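Local coordinates for protein pentalenene synthase (Streptomyces chartreusis NRRL 3882, PDB 6Q4S) that probably converts farnesyl diphosphate, with magnesium as cofactor, into the bicyclic sesquiterpene alcohol 7-epi-alpha-eudesmol by a 1,10-cyclization, at residues 45-58 and 70-82. Residues are numbered along the deposited sequence; the frame is centred on the assembly and turned at random.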
# COMPACT_ATOMS: atom_id res chain seq x y z
N TYR A 45 -7.14 -28.44 -10.17
CA TYR A 45 -7.34 -27.01 -10.45
C TYR A 45 -8.59 -26.76 -11.31
O TYR A 45 -9.46 -25.95 -10.98
CB TYR A 45 -6.06 -26.34 -11.07
CG TYR A 45 -6.39 -24.93 -11.49
CD1 TYR A 45 -6.61 -23.96 -10.53
CD2 TYR A 45 -6.65 -24.60 -12.84
CE1 TYR A 45 -7.02 -22.70 -10.87
CE2 TYR A 45 -7.05 -23.34 -13.19
CZ TYR A 45 -7.23 -22.37 -12.20
OH TYR A 45 -7.68 -21.12 -12.52
N LYS A 46 -8.71 -27.50 -12.41
CA LYS A 46 -9.89 -27.32 -13.28
C LYS A 46 -11.22 -27.53 -12.61
O LYS A 46 -12.19 -26.88 -13.01
CB LYS A 46 -9.86 -28.27 -14.48
CG LYS A 46 -9.34 -27.66 -15.76
CD LYS A 46 -9.43 -28.69 -16.89
CE LYS A 46 -10.74 -28.55 -17.65
NZ LYS A 46 -10.79 -29.62 -18.68
N SER A 47 -11.28 -28.45 -11.66
CA SER A 47 -12.55 -28.72 -10.97
C SER A 47 -13.08 -27.56 -10.18
O SER A 47 -14.29 -27.45 -9.99
CB SER A 47 -12.43 -29.92 -10.01
OG SER A 47 -11.72 -29.54 -8.84
N TRP A 48 -12.21 -26.66 -9.72
CA TRP A 48 -12.67 -25.49 -8.96
C TRP A 48 -13.48 -24.52 -9.82
O TRP A 48 -14.14 -23.61 -9.28
CB TRP A 48 -11.50 -24.74 -8.33
CG TRP A 48 -10.53 -25.57 -7.53
CD1 TRP A 48 -10.75 -26.83 -6.97
CD2 TRP A 48 -9.17 -25.21 -7.17
NE1 TRP A 48 -9.61 -27.25 -6.31
CE2 TRP A 48 -8.63 -26.29 -6.42
CE3 TRP A 48 -8.36 -24.05 -7.40
CZ2 TRP A 48 -7.29 -26.26 -5.90
CZ3 TRP A 48 -7.05 -24.02 -6.91
CH2 TRP A 48 -6.52 -25.13 -6.16
N ASP A 49 -13.41 -24.68 -11.16
CA ASP A 49 -14.04 -23.76 -12.14
C ASP A 49 -13.90 -22.26 -11.83
O ASP A 49 -14.86 -21.48 -11.87
CB ASP A 49 -15.50 -24.16 -12.45
CG ASP A 49 -15.96 -23.63 -13.87
OD1 ASP A 49 -15.06 -23.12 -14.67
OD2 ASP A 49 -17.19 -23.73 -14.17
N LEU A 50 -12.66 -21.83 -11.53
CA LEU A 50 -12.39 -20.40 -11.36
C LEU A 50 -12.73 -19.51 -12.56
O LEU A 50 -13.21 -18.44 -12.40
CB LEU A 50 -10.93 -20.17 -11.01
CG LEU A 50 -10.51 -20.75 -9.69
CD1 LEU A 50 -9.18 -20.09 -9.33
CD2 LEU A 50 -11.51 -20.53 -8.57
N PRO A 51 -12.54 -20.01 -13.80
CA PRO A 51 -12.98 -19.19 -14.95
C PRO A 51 -14.43 -18.73 -14.84
O PRO A 51 -14.76 -17.59 -15.08
CB PRO A 51 -12.76 -20.13 -16.12
CG PRO A 51 -11.56 -20.87 -15.68
CD PRO A 51 -11.79 -21.19 -14.24
N GLN A 52 -15.30 -19.61 -14.37
CA GLN A 52 -16.67 -19.23 -14.23
C GLN A 52 -16.85 -18.15 -13.23
O GLN A 52 -17.60 -17.20 -13.43
CB GLN A 52 -17.51 -20.49 -13.92
CG GLN A 52 -18.98 -20.22 -13.81
CD GLN A 52 -19.71 -21.29 -13.01
OE1 GLN A 52 -19.31 -22.46 -12.97
NE2 GLN A 52 -20.74 -20.88 -12.33
N ALA A 53 -16.15 -18.23 -12.08
CA ALA A 53 -16.25 -17.15 -11.12
C ALA A 53 -15.82 -15.82 -11.74
O ALA A 53 -16.50 -14.77 -11.55
CB ALA A 53 -15.38 -17.50 -9.90
N ALA A 54 -14.69 -15.85 -12.47
CA ALA A 54 -14.24 -14.58 -13.10
C ALA A 54 -15.26 -13.98 -14.07
O ALA A 54 -15.51 -12.76 -14.12
CB ALA A 54 -12.92 -14.80 -13.77
N ALA A 55 -15.88 -14.85 -14.85
CA ALA A 55 -16.92 -14.43 -15.82
C ALA A 55 -18.14 -13.81 -15.16
O ALA A 55 -18.78 -12.91 -15.73
CB ALA A 55 -17.32 -15.65 -16.69
N ARG A 56 -18.47 -14.26 -13.94
CA ARG A 56 -19.65 -13.69 -13.16
C ARG A 56 -19.33 -12.48 -12.34
O ARG A 56 -20.17 -11.63 -12.11
CB ARG A 56 -20.17 -14.79 -12.25
CG ARG A 56 -20.72 -16.02 -12.94
CD ARG A 56 -21.24 -17.00 -11.87
NE ARG A 56 -21.83 -18.19 -12.47
CZ ARG A 56 -23.07 -18.19 -12.98
NH1 ARG A 56 -23.83 -17.10 -12.94
NH2 ARG A 56 -23.55 -19.29 -13.50
N THR A 57 -18.07 -12.38 -11.88
CA THR A 57 -17.66 -11.21 -11.12
C THR A 57 -17.10 -10.00 -11.88
O THR A 57 -17.18 -8.84 -11.39
CB THR A 57 -16.66 -11.58 -10.00
OG1 THR A 57 -15.50 -12.23 -10.52
CG2 THR A 57 -17.33 -12.54 -9.06
N TYR A 58 -16.58 -10.24 -13.07
CA TYR A 58 -16.07 -9.15 -13.94
C TYR A 58 -16.80 -9.23 -15.31
O TYR A 58 -16.18 -9.48 -16.33
CB TYR A 58 -14.56 -9.28 -14.13
CG TYR A 58 -13.83 -9.15 -12.79
CD1 TYR A 58 -13.93 -7.98 -12.06
CD2 TYR A 58 -13.10 -10.19 -12.27
CE1 TYR A 58 -13.35 -7.85 -10.82
CE2 TYR A 58 -12.51 -10.07 -11.02
CZ TYR A 58 -12.66 -8.92 -10.30
OH TYR A 58 -12.05 -8.73 -9.07
N MET A 70 -8.79 -14.03 -15.17
CA MET A 70 -8.73 -15.41 -14.81
C MET A 70 -7.34 -15.80 -14.35
O MET A 70 -7.18 -16.59 -13.40
CB MET A 70 -9.13 -16.33 -15.95
CG MET A 70 -10.57 -16.08 -16.43
SD MET A 70 -10.94 -17.20 -17.81
CE MET A 70 -12.71 -16.85 -17.86
N ASN A 71 -6.32 -15.29 -15.04
CA ASN A 71 -4.99 -15.62 -14.65
C ASN A 71 -4.76 -15.16 -13.14
O ASN A 71 -4.25 -15.91 -12.29
CB ASN A 71 -3.97 -14.99 -15.62
CG ASN A 71 -4.04 -15.57 -17.03
OD1 ASN A 71 -4.56 -16.67 -17.27
ND2 ASN A 71 -3.36 -14.89 -17.95
N TRP A 72 -5.06 -13.92 -12.88
CA TRP A 72 -5.02 -13.36 -11.53
C TRP A 72 -5.79 -14.17 -10.49
O TRP A 72 -5.23 -14.60 -9.49
CB TRP A 72 -5.58 -12.01 -11.57
CG TRP A 72 -5.54 -11.29 -10.30
CD1 TRP A 72 -4.54 -11.24 -9.39
CD2 TRP A 72 -6.57 -10.49 -9.81
NE1 TRP A 72 -4.88 -10.43 -8.34
CE2 TRP A 72 -6.14 -9.97 -8.56
CE3 TRP A 72 -7.85 -10.18 -10.27
CZ2 TRP A 72 -6.92 -9.08 -7.83
CZ3 TRP A 72 -8.61 -9.35 -9.55
CH2 TRP A 72 -8.16 -8.80 -8.33
N PHE A 73 -7.06 -14.42 -10.78
CA PHE A 73 -7.87 -15.31 -9.99
C PHE A 73 -7.12 -16.59 -9.60
O PHE A 73 -7.21 -17.01 -8.48
CB PHE A 73 -9.12 -15.74 -10.75
CG PHE A 73 -10.39 -15.29 -10.16
CD1 PHE A 73 -11.08 -16.11 -9.31
CD2 PHE A 73 -10.98 -14.10 -10.54
CE1 PHE A 73 -12.30 -15.73 -8.78
CE2 PHE A 73 -12.24 -13.72 -10.07
CZ PHE A 73 -12.87 -14.52 -9.18
N SER A 74 -6.44 -17.23 -10.55
CA SER A 74 -5.79 -18.44 -10.25
C SER A 74 -4.66 -18.29 -9.21
O SER A 74 -4.37 -19.28 -8.52
CB SER A 74 -5.24 -19.14 -11.52
OG SER A 74 -4.12 -18.48 -12.07
N LEU A 75 -4.01 -17.11 -9.15
CA LEU A 75 -2.80 -16.89 -8.32
C LEU A 75 -3.13 -17.07 -6.88
O LEU A 75 -2.47 -17.84 -6.20
CB LEU A 75 -2.16 -15.48 -8.52
CG LEU A 75 -1.60 -15.38 -9.91
CD1 LEU A 75 -0.99 -14.03 -10.21
CD2 LEU A 75 -0.63 -16.49 -10.18
N ALA A 76 -4.16 -16.40 -6.44
CA ALA A 76 -4.59 -16.50 -5.08
C ALA A 76 -4.98 -17.92 -4.69
O ALA A 76 -4.62 -18.37 -3.62
CB ALA A 76 -5.75 -15.57 -4.87
N PHE A 77 -5.76 -18.60 -5.50
CA PHE A 77 -6.24 -19.93 -5.17
C PHE A 77 -5.17 -21.01 -5.28
O PHE A 77 -5.23 -22.01 -4.59
CB PHE A 77 -7.41 -20.33 -6.06
CG PHE A 77 -8.71 -19.65 -5.70
CD1 PHE A 77 -8.97 -18.31 -6.09
CD2 PHE A 77 -9.69 -20.34 -4.98
CE1 PHE A 77 -10.17 -17.69 -5.75
CE2 PHE A 77 -10.91 -19.71 -4.64
CZ PHE A 77 -11.15 -18.39 -5.04
N LEU A 78 -4.21 -20.82 -6.17
CA LEU A 78 -3.12 -21.76 -6.27
C LEU A 78 -2.07 -21.50 -5.22
O LEU A 78 -1.27 -22.37 -4.95
CB LEU A 78 -2.48 -21.72 -7.64
CG LEU A 78 -3.32 -22.51 -8.66
CD1 LEU A 78 -2.87 -22.25 -10.08
CD2 LEU A 78 -3.32 -24.01 -8.32
N PHE A 79 -2.05 -20.30 -4.68
CA PHE A 79 -0.98 -19.87 -3.77
C PHE A 79 -0.61 -20.92 -2.70
O PHE A 79 0.52 -21.48 -2.83
CB PHE A 79 -1.28 -18.47 -3.23
CG PHE A 79 -0.28 -17.94 -2.25
CD1 PHE A 79 1.03 -18.26 -2.33
CD2 PHE A 79 -0.68 -17.04 -1.30
CE1 PHE A 79 1.93 -17.73 -1.42
CE2 PHE A 79 0.22 -16.52 -0.39
CZ PHE A 79 1.53 -16.90 -0.44
N ASP A 80 -1.47 -21.29 -1.73
CA ASP A 80 -1.11 -22.48 -0.79
C ASP A 80 -0.43 -23.70 -1.45
O ASP A 80 0.59 -24.22 -0.97
CB ASP A 80 -2.29 -23.02 0.05
CG ASP A 80 -3.64 -22.59 -0.47
OD1 ASP A 80 -4.01 -23.03 -1.59
OD2 ASP A 80 -4.30 -21.79 0.25
N ASP A 81 -0.96 -24.09 -2.60
CA ASP A 81 -0.54 -25.31 -3.31
C ASP A 81 0.83 -25.18 -4.03
O ASP A 81 1.30 -26.13 -4.64
CB ASP A 81 -1.68 -25.81 -4.25
CG ASP A 81 -3.06 -25.94 -3.52
OD1 ASP A 81 -3.12 -25.78 -2.28
OD2 ASP A 81 -4.10 -26.18 -4.17
N GLN A 82 1.52 -24.05 -3.92
CA GLN A 82 2.84 -23.91 -4.54
C GLN A 82 3.97 -24.52 -3.69
O GLN A 82 5.08 -24.67 -4.20
CB GLN A 82 3.12 -22.43 -4.82
CG GLN A 82 2.15 -21.81 -5.83
CD GLN A 82 2.30 -22.45 -7.22
OE1 GLN A 82 3.28 -22.23 -7.87
NE2 GLN A 82 1.32 -23.22 -7.64
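The carbonyl O of A53 is gripped twice, by the backbone N of T57 and by T57 OG1 at 2.9 Å, the hydroxyl standing 41° out of the carbonyl plane. With OG1 placed between the backbone N and the carbonyl carbon (chi1 57°), the T57 side chain folds back to A53 O and also sets OG1 at the edge of the F73 ring, 3.6 Å from CE2. F73 is a knob in a hole formed by L50, A53, A54 and T57: A53 CB meets F73 CE1 at 3.7 Å, A54 N lies over one face toward the rim, and Y58 CE2 comes in at the ring edge. An alanine in place of F73 would take the knob out and is likely to leave A53, A54 and T57 facing a gap between the helices. On the flank of this hole the methyl CE of M70 packs on P51 CB, 3.7 Å away. Such wedging joins helix 50-57 to helix 63-79 in the all-helical terpene synthase fold; the axes of 50-57 and 70-79 cross at 124°, 9.2 Å apart at closest approach. A turn further along, L50 CD2 sits over the centre of the F77 ring in a CH-pi contact. W48 slides past F77 in the opposite direction, bringing CZ3 to 3.8 Å from F77 CB. Y45 CD1 and W48 CZ3 both touch L78 CD2, while Y45 OH, hydrogen-bonded to H26 NE2 of helix 19-32, rests against S74 CB. Poorly ordered D81 of the DDXXD motif, whose neighbour D80 probably binds magnesium, places OD2 at the edge of the W48 indole, 3.3 Å from CH2.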